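Local coordinates for protein malate dehydrogenase (Aeropyrum pernix, PDB 2D4A) that catalyses the reversible oxidation of malate to oxaloacetate, using either NAD or NADP as its coenzyme, at residues Asp24-Ala30 against Ile54-Asn60; Ser68-Thr74 against Ala110-Thr116. One frame throughout, in Å; residues are numbered along the deposited sequence.

Both contacts join neighbouring parallel strands of the six-stranded sheet in the Rossmann-type domain, each pair connected through a helix as a beta-alpha-beta unit. Contact 1 lies at one edge, where strand 56-59 is outermost, and is partly buried; its side chains mix leucines and isoleucines with serines, an aspartate and an arginine. Contact 2, nearer the centre of the chain, is lined by branched aliphatic residues on both faces, buried beneath helices 86-106 and 223-237, and runs into threonines of the putative coenzyme site. The centres of contacts 1 and 2 lie about 13 Å apart. Strand 2-5 bonds to both 26-29 and 70-73, so the contacts belong to one continuous sheet, contact 2 inside it.

Contact 1 of 2, residues Asp24-Ala30 against Ile54-Asn60; sequences DDLLLIA and IRISGSN
Asp25 meets Arg55 where strands 26-29 and 56-59 of a Rossmann-type beta-alpha-beta unit begin to pair. Asp25 OD1 accepts Arg55 N at 2.9 Å, from above the carboxylate plane. With chi1 of -63° the carboxylate stands beside the backbone N of Asp25, within range of the neighbouring strand, and takes the amide that regular parallel pairing would give to Asp24 O; that oxygen faces the CD1 methyl of Ile54 instead. The two side chains form no salt bridge: Asp25 OD2 stays 5.3 Å from Arg55 NE and lies alongside the methylenes CG and CD of the arginine.

Regular parallel bonding then takes over. Leu26 N donates to Arg55 O at 3.0 Å, Ser57 N returns to Leu26 O, Leu28 N reaches Ser57 O and Ser59 N closes on Leu28 O. Leu26, Leu28 and Ile56 share one face; Leu28 CD2 lies 4.1 Å from Ile56 CG2, the two side chains pointing the same way. Helix 9-21 covers the leucines through Leu18 and Met12, while helix 35-50 covers Ile56 through Ala40 and Leu43. On the other face Leu27 CD2 lies 3.8 Å from Ser57 CB, and the hydroxyl of Ser59 turns to Asp64. Just past the strand, Ala30 lies beside Ala7 of the probable NADP-binding loop, and its N makes a weak bond to Ser59 O at 3.3 Å.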
ATOM      1  N   ASP B  24       1.130  -4.493 -12.282  1.00 29.02           N
ATOM      2  CA  ASP B  24       1.277  -5.435 -13.378  1.00 27.98           C
ATOM      3  C   ASP B  24       2.732  -5.386 -13.787  1.00 28.38           C
ATOM      4  O   ASP B  24       3.526  -4.684 -13.167  1.00 29.22           O
ATOM      5  CB  ASP B  24       0.342  -4.988 -14.522  1.00 27.45           C
ATOM      6  CG  ASP B  24       0.469  -5.830 -15.780  1.00 26.63           C
ATOM      7  OD1 ASP B  24       1.098  -6.914 -15.732  1.00 28.48           O
ATOM      8  OD2 ASP B  24      -0.084  -5.397 -16.821  1.00 21.48           O
ATOM      9  N   ASP B  25       3.097  -6.148 -14.805  1.00 29.01           N
ATOM     10  CA  ASP B  25       4.470  -6.120 -15.261  1.00 30.13           C
ATOM     11  C   ASP B  25       4.598  -4.882 -16.114  1.00 29.81           C
ATOM     12  O   ASP B  25       3.605  -4.400 -16.667  1.00 27.96           O
ATOM     13  CB  ASP B  25       4.795  -7.355 -16.091  1.00 30.71           C
ATOM     14  CG  ASP B  25       4.680  -8.629 -15.295  1.00 33.60           C
ATOM     15  OD1 ASP B  25       4.894  -8.590 -14.056  1.00 33.17           O
ATOM     16  OD2 ASP B  25       4.396  -9.683 -15.908  1.00 36.83           O
ATOM     17  N   LEU B  26       5.805  -4.340 -16.210  1.00 30.28           N
ATOM     18  CA  LEU B  26       5.975  -3.158 -17.038  1.00 32.14           C
ATOM     19  C   LEU B  26       7.231  -3.264 -17.888  1.00 31.07           C
ATOM     20  O   LEU B  26       8.272  -3.709 -17.419  1.00 29.99           O
ATOM     21  CB  LEU B  26       5.952  -1.882 -16.174  1.00 33.96           C
ATOM     22  CG  LEU B  26       7.113  -1.456 -15.284  1.00 35.67           C
ATOM     23  CD1 LEU B  26       6.624  -0.450 -14.256  1.00 36.05           C
ATOM     24  CD2 LEU B  26       7.688  -2.658 -14.597  1.00 38.63           C
ATOM     25  N   LEU B  27       7.091  -2.891 -19.159  1.00 31.40           N
ATOM     26  CA  LEU B  27       8.167  -2.952 -20.147  1.00 31.17           C
ATOM     27  C   LEU B  27       8.536  -1.560 -20.667  1.00 32.10           C
ATOM     28  O   LEU B  27       7.678  -0.834 -21.166  1.00 32.72           O
ATOM     29  CB  LEU B  27       7.719  -3.841 -21.317  1.00 30.85           C
ATOM     30  CG  LEU B  27       8.605  -4.197 -22.520  1.00 30.02           C
ATOM     31  CD1 LEU B  27       8.050  -3.568 -23.777  1.00 28.92           C
ATOM     32  CD2 LEU B  27      10.038  -3.777 -22.267  1.00 30.72           C
ATOM     33  N   LEU B  28       9.815  -1.200 -20.551  1.00 31.66           N
ATOM     34  CA  LEU B  28      10.320   0.095 -21.012  1.00 30.67           C
ATOM     35  C   LEU B  28      10.902   0.026 -22.421  1.00 31.27           C
ATOM     36  O   LEU B  28      11.745  -0.826 -22.704  1.00 30.98           O
ATOM     37  CB  LEU B  28      11.443   0.606 -20.103  1.00 31.93           C
ATOM     38  CG  LEU B  28      11.228   1.203 -18.717  1.00 31.97           C
ATOM     39  CD1 LEU B  28      10.263   2.359 -18.830  1.00 33.07           C
ATOM     40  CD2 LEU B  28      10.716   0.150 -17.760  1.00 33.31           C
ATOM     41  N   ILE B  29      10.477   0.931 -23.298  1.00 31.08           N
ATOM     42  CA  ILE B  29      11.017   0.979 -24.652  1.00 32.02           C
ATOM     43  C   ILE B  29      11.465   2.404 -24.998  1.00 33.46           C
ATOM     44  O   ILE B  29      10.761   3.377 -24.711  1.00 34.00           O
ATOM     45  CB  ILE B  29       9.989   0.495 -25.707  1.00 32.47           C
ATOM     46  CG1 ILE B  29       9.560  -0.943 -25.399  1.00 33.53           C
ATOM     47  CG2 ILE B  29      10.608   0.530 -27.101  1.00 30.13           C
ATOM     48  CD1 ILE B  29       8.480  -1.481 -26.337  1.00 35.49           C
ATOM     49  N   ALA B  30      12.664   2.527 -25.596  1.00 42.34           N
ATOM     50  CA  ALA B  30      13.251   3.785 -26.028  1.00 43.41           C
ATOM     51  C   ALA B  30      14.262   3.492 -27.134  1.00 44.24           C
ATOM     52  O   ALA B  30      14.833   2.405 -27.198  1.00 43.66           O
ATOM     53  CB  ALA B  30      13.923   4.491 -24.853  1.00 43.27           C
ATOM     54  N   ILE B  54       7.100  -8.335  -9.508  1.00 30.12           N
ATOM     55  CA  ILE B  54       6.681  -8.107 -10.906  1.00 29.96           C
ATOM     56  C   ILE B  54       7.863  -8.237 -11.829  1.00 30.79           C
ATOM     57  O   ILE B  54       9.019  -8.199 -11.356  1.00 30.45           O
ATOM     58  CB  ILE B  54       5.949  -6.773 -11.071  1.00 29.54           C
ATOM     59  CG1 ILE B  54       6.810  -5.566 -10.761  1.00 28.36           C
ATOM     60  CG2 ILE B  54       4.650  -6.717 -10.278  1.00 30.39           C
ATOM     61  CD1 ILE B  54       6.179  -4.213 -11.070  1.00 26.74           C
ATOM     62  N   ARG B  55       7.648  -8.197 -13.132  1.00 32.86           N
ATOM     63  CA  ARG B  55       8.723  -8.187 -14.118  1.00 34.25           C
ATOM     64  C   ARG B  55       8.945  -6.737 -14.586  1.00 35.02           C
ATOM     65  O   ARG B  55       7.950  -6.009 -14.851  1.00 35.59           O
ATOM     66  CB  ARG B  55       8.450  -9.075 -15.310  1.00 37.95           C
ATOM     67  CG  ARG B  55       8.223 -10.543 -15.063  1.00 45.20           C
ATOM     68  CD  ARG B  55       8.034 -11.335 -16.358  1.00 51.03           C
ATOM     69  NE  ARG B  55       9.238 -11.398 -17.163  1.00 56.33           N
ATOM     70  CZ  ARG B  55       9.392 -12.063 -18.294  1.00 58.49           C
ATOM     71  NH1 ARG B  55       8.406 -12.788 -18.810  1.00 58.45           N
ATOM     72  NH2 ARG B  55      10.559 -12.011 -18.945  1.00 58.95           N
ATOM     73  N   ILE B  56      10.233  -6.453 -14.892  1.00 33.82           N
ATOM     74  CA  ILE B  56      10.576  -5.139 -15.418  1.00 32.59           C
ATOM     75  C   ILE B  56      11.633  -5.334 -16.504  1.00 32.99           C
ATOM     76  O   ILE B  56      12.683  -5.926 -16.267  1.00 33.91           O
ATOM     77  CB  ILE B  56      11.139  -4.190 -14.353  1.00 31.57           C
ATOM     78  CG1 ILE B  56      10.152  -4.018 -13.208  1.00 31.51           C
ATOM     79  CG2 ILE B  56      11.409  -2.831 -14.986  1.00 33.17           C
ATOM     80  CD1 ILE B  56      10.792  -3.876 -11.868  1.00 37.26           C
ATOM     81  N   SER B  57      11.353  -4.821 -17.694  1.00 33.81           N
ATOM     82  CA  SER B  57      12.273  -4.965 -18.806  1.00 33.91           C
ATOM     83  C   SER B  57      12.468  -3.678 -19.576  1.00 33.78           C
ATOM     84  O   SER B  57      11.655  -2.757 -19.504  1.00 33.08           O
ATOM     85  CB  SER B  57      11.762  -6.021 -19.774  1.00 34.13           C
ATOM     86  OG  SER B  57      11.465  -7.221 -19.091  1.00 39.19           O
ATOM     87  N   GLY B  58      13.554  -3.644 -20.335  1.00 33.82           N
ATOM     88  CA  GLY B  58      13.867  -2.489 -21.152  1.00 33.72           C
ATOM     89  C   GLY B  58      14.228  -3.011 -22.521  1.00 33.30           C
ATOM     90  O   GLY B  58      14.964  -3.988 -22.622  1.00 33.26           O
ATOM     91  N   SER B  59      13.718  -2.382 -23.573  1.00 32.20           N
ATOM     92  CA  SER B  59      14.016  -2.845 -24.917  1.00 31.44           C
ATOM     93  C   SER B  59      14.158  -1.726 -25.948  1.00 32.64           C
ATOM     94  O   SER B  59      13.682  -0.610 -25.741  1.00 32.85           O
ATOM     95  CB  SER B  59      12.929  -3.816 -25.359  1.00 29.66           C
ATOM     96  OG  SER B  59      13.203  -4.320 -26.641  1.00 30.73           O
ATOM     97  N   ASN B  60      14.837  -2.019 -27.055  1.00 33.06           N
ATOM     98  CA  ASN B  60      14.999  -1.029 -28.120  1.00 32.73           C
ATOM     99  C   ASN B  60      14.153  -1.459 -29.293  1.00 32.47           C
ATOM    100  O   ASN B  60      14.138  -0.817 -30.343  1.00 31.34           O
ATOM    101  CB  ASN B  60      16.444  -0.950 -28.588  1.00 33.54           C
ATOM    102  CG  ASN B  60      17.349  -0.369 -27.554  1.00 35.36           C
ATOM    103  OD1 ASN B  60      17.072   0.688 -26.996  1.00 37.28           O
ATOM    104  ND2 ASN B  60      18.449  -1.049 -27.290  1.00 37.24           N
TER

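Contact 2 of 2, residues Ser68-Thr74 against Ala110-Thr116; sequences SDIVLVT and AIVVITT
In the beta-alpha-beta unit 70-73, 86-106, 111-114 of the coenzyme domain, Val73 lies beside Ile114 on parallel strands. Ile114 is bent at chi2 (-64°), which carries its CD1 methyl across to the valine, 3.6 Å from Val73 CG2 and 3.8 Å from Val73 CG1. Val71 continues this face, its CB 3.9 Å from Val112 CG1, and helix 86-106 closes over it with Met96 on Val73 and Ile103 on Val71. With an alanine at Val73 both branches go, which is likely to open a gap beneath Met96 and leave the Ile114 CD1 methyl freer to turn.

On the reverse face Leu72 CD2 packs 4.0 Å from Val113 CB, with helix 223-237 over Val113. Between the faces Ile111 N bonds to Asp69 O at 2.8 Å, Val71 N to Ile111 O, Val113 N to Val71 O and Val73 N to Val113 O. Thr115 N then meets Val73 O at 2.9 Å, holding the start of the loop in which Thr115 and Thr116 probably bind NADP. Thr74 OG1 bonds to Leu5 O, just before the glycine-rich loop. Such strand ends, opening together onto the coenzyme site, are the hallmark of the Rossmann fold.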
ATOM      1  N   SER B  68       0.112  -5.628 -24.941  1.00 38.72           N
ATOM      2  CA  SER B  68      -0.052  -4.627 -23.879  1.00 36.96           C
ATOM      3  C   SER B  68      -1.466  -4.074 -23.845  1.00 37.30           C
ATOM      4  O   SER B  68      -2.022  -3.681 -24.865  1.00 35.91           O
ATOM      5  CB  SER B  68       0.897  -3.437 -24.068  1.00 35.22           C
ATOM      6  OG  SER B  68       2.248  -3.828 -24.119  1.00 36.49           O
ATOM      7  N   ASP B  69      -2.026  -4.027 -22.649  1.00 38.89           N
ATOM      8  CA  ASP B  69      -3.353  -3.501 -22.453  1.00 40.52           C
ATOM      9  C   ASP B  69      -3.273  -1.979 -22.487  1.00 38.00           C
ATOM     10  O   ASP B  69      -4.127  -1.304 -23.058  1.00 36.86           O
ATOM     11  CB  ASP B  69      -3.891  -3.971 -21.101  1.00 46.03           C
ATOM     12  CG  ASP B  69      -3.963  -5.477 -21.004  1.00 53.03           C
ATOM     13  OD1 ASP B  69      -2.889  -6.127 -20.913  1.00 55.99           O
ATOM     14  OD2 ASP B  69      -5.098  -6.020 -21.040  1.00 57.62           O
ATOM     15  N   ILE B  70      -2.217  -1.456 -21.878  1.00 35.66           N
ATOM     16  CA  ILE B  70      -1.997  -0.027 -21.792  1.00 33.36           C
ATOM     17  C   ILE B  70      -0.613   0.371 -22.274  1.00 33.41           C
ATOM     18  O   ILE B  70       0.393  -0.250 -21.911  1.00 34.25           O
ATOM     19  CB  ILE B  70      -2.148   0.444 -20.343  1.00 32.16           C
ATOM     20  CG1 ILE B  70      -3.490  -0.062 -19.797  1.00 31.76           C
ATOM     21  CG2 ILE B  70      -2.001   1.968 -20.264  1.00 28.90           C
ATOM     22  CD1 ILE B  70      -3.671   0.108 -18.308  1.00 34.00           C
ATOM     23  N   VAL B  71      -0.576   1.413 -23.098  1.00 32.18           N
ATOM     24  CA  VAL B  71       0.665   1.958 -23.631  1.00 30.37           C
ATOM     25  C   VAL B  71       0.744   3.408 -23.174  1.00 29.61           C
ATOM     26  O   VAL B  71      -0.065   4.233 -23.589  1.00 29.46           O
ATOM     27  CB  VAL B  71       0.690   1.921 -25.169  1.00 29.99           C
ATOM     28  CG1 VAL B  71       1.902   2.690 -25.676  1.00 30.64           C
ATOM     29  CG2 VAL B  71       0.738   0.481 -25.657  1.00 28.82           C
ATOM     30  N   LEU B  72       1.709   3.712 -22.314  1.00 28.49           N
ATOM     31  CA  LEU B  72       1.872   5.066 -21.804  1.00 28.51           C
ATOM     32  C   LEU B  72       2.908   5.825 -22.636  1.00 29.60           C
ATOM     33  O   LEU B  72       4.079   5.452 -22.671  1.00 30.95           O
ATOM     34  CB  LEU B  72       2.300   5.027 -20.331  1.00 27.11           C
ATOM     35  CG  LEU B  72       1.407   4.261 -19.335  1.00 27.18           C
ATOM     36  CD1 LEU B  72       2.005   4.363 -17.944  1.00 26.86           C
ATOM     37  CD2 LEU B  72      -0.006   4.813 -19.339  1.00 26.37           C
ATOM     38  N   VAL B  73       2.465   6.886 -23.309  1.00 30.26           N
ATOM     39  CA  VAL B  73       3.332   7.705 -24.148  1.00 29.79           C
ATOM     40  C   VAL B  73       3.825   8.941 -23.391  1.00 30.32           C
ATOM     41  O   VAL B  73       3.041   9.794 -22.952  1.00 28.88           O
ATOM     42  CB  VAL B  73       2.595   8.119 -25.437  1.00 30.04           C
ATOM     43  CG1 VAL B  73       3.466   9.037 -26.281  1.00 29.58           C
ATOM     44  CG2 VAL B  73       2.220   6.872 -26.231  1.00 29.75           C
ATOM     45  N   THR B  74       5.148   9.017 -23.262  1.00 30.65           N
ATOM     46  CA  THR B  74       5.841  10.083 -22.541  1.00 30.11           C
ATOM     47  C   THR B  74       7.104  10.472 -23.307  1.00 30.64           C
ATOM     48  O   THR B  74       7.889  11.304 -22.858  1.00 31.03           O
ATOM     49  CB  THR B  74       6.270   9.572 -21.174  1.00 29.03           C
ATOM     50  OG1 THR B  74       7.280   8.573 -21.353  1.00 30.96           O
ATOM     51  CG2 THR B  74       5.093   8.917 -20.449  1.00 27.78           C
ATOM     52  N   ALA B 110      -4.695  -1.924 -27.637  1.00 37.26           N
ATOM     53  CA  ALA B 110      -4.259  -1.222 -26.425  1.00 35.68           C
ATOM     54  C   ALA B 110      -4.871   0.162 -26.190  1.00 35.21           C
ATOM     55  O   ALA B 110      -5.376   0.788 -27.116  1.00 37.96           O
ATOM     56  CB  ALA B 110      -2.743  -1.097 -26.437  1.00 34.83           C
ATOM     57  N   ILE B 111      -4.886   0.606 -24.933  1.00 32.92           N
ATOM     58  CA  ILE B 111      -5.342   1.966 -24.553  1.00 30.33           C
ATOM     59  C   ILE B 111      -4.060   2.820 -24.417  1.00 31.64           C
ATOM     60  O   ILE B 111      -3.061   2.353 -23.897  1.00 32.40           O
ATOM     61  CB  ILE B 111      -6.125   2.024 -23.254  1.00 28.80           C
ATOM     62  CG1 ILE B 111      -7.348   1.092 -23.239  1.00 27.38           C
ATOM     63  CG2 ILE B 111      -6.655   3.454 -23.006  1.00 23.83           C
ATOM     64  CD1 ILE B 111      -8.096   1.024 -21.926  1.00 24.66           C
ATOM     65  N   VAL B 112      -4.028   3.998 -25.260  1.00 21.05           N
ATOM     66  CA  VAL B 112      -2.849   4.842 -25.149  1.00 19.68           C
ATOM     67  C   VAL B 112      -3.126   6.095 -24.350  1.00 19.53           C
ATOM     68  O   VAL B 112      -4.227   6.643 -24.370  1.00 19.47           O
ATOM     69  CB  VAL B 112      -2.266   5.205 -26.536  1.00 19.74           C
ATOM     70  CG1 VAL B 112      -1.928   3.940 -27.228  1.00 22.08           C
ATOM     71  CG2 VAL B 112      -3.246   5.998 -27.387  1.00 20.89           C
ATOM     72  N   VAL B 113      -2.129   6.486 -23.542  1.00 28.27           N
ATOM     73  CA  VAL B 113      -2.335   7.701 -22.711  1.00 27.67           C
ATOM     74  C   VAL B 113      -1.135   8.617 -22.994  1.00 28.97           C
ATOM     75  O   VAL B 113       0.004   8.127 -22.893  1.00 30.50           O
ATOM     76  CB  VAL B 113      -2.458   7.392 -21.226  1.00 26.13           C
ATOM     77  CG1 VAL B 113      -2.664   8.657 -20.377  1.00 24.02           C
ATOM     78  CG2 VAL B 113      -3.613   6.437 -20.906  1.00 22.68           C
ATOM     79  N   ILE B 114      -1.319   9.776 -23.429  1.00 28.27           N
ATOM     80  CA  ILE B 114      -0.198  10.661 -23.750  1.00 28.16           C
ATOM     81  C   ILE B 114       0.028  11.682 -22.637  1.00 28.28           C
ATOM     82  O   ILE B 114      -0.930  12.139 -22.018  1.00 28.58           O
ATOM     83  CB  ILE B 114      -0.477  11.462 -25.041  1.00 29.69           C
ATOM     84  CG1 ILE B 114      -1.182  10.570 -26.075  1.00 30.82           C
ATOM     85  CG2 ILE B 114       0.818  12.041 -25.591  1.00 27.81           C
ATOM     86  CD1 ILE B 114      -0.354   9.411 -26.556  1.00 35.79           C
ATOM     87  N   THR B 115       1.290  12.023 -22.375  1.00 28.22           N
ATOM     88  CA  THR B 115       1.623  13.047 -21.376  1.00 28.59           C
ATOM     89  C   THR B 115       2.295  14.208 -22.116  1.00 29.22           C
ATOM     90  O   THR B 115       2.235  15.353 -21.682  1.00 29.56           O
ATOM     91  CB  THR B 115       2.627  12.575 -20.276  1.00 28.03           C
ATOM     92  OG1 THR B 115       3.853  12.183 -20.893  1.00 31.21           O
ATOM     93  CG2 THR B 115       2.075  11.422 -19.462  1.00 28.56           C
ATOM     94  N   THR B 116       2.927  13.889 -23.241  1.00 30.06           N
ATOM     95  CA  THR B 116       3.629  14.866 -24.055  1.00 31.20           C
ATOM     96  C   THR B 116       2.842  16.154 -24.276  1.00 32.69           C
ATOM     97  O   THR B 116       1.641  16.118 -24.560  1.00 32.78           O
ATOM     98  CB  THR B 116       4.006  14.277 -25.431  1.00 32.67           C
ATOM     99  OG1 THR B 116       4.488  12.938 -25.266  1.00 31.63           O
ATOM    100  CG2 THR B 116       5.098  15.114 -26.088  1.00 33.91           C
TER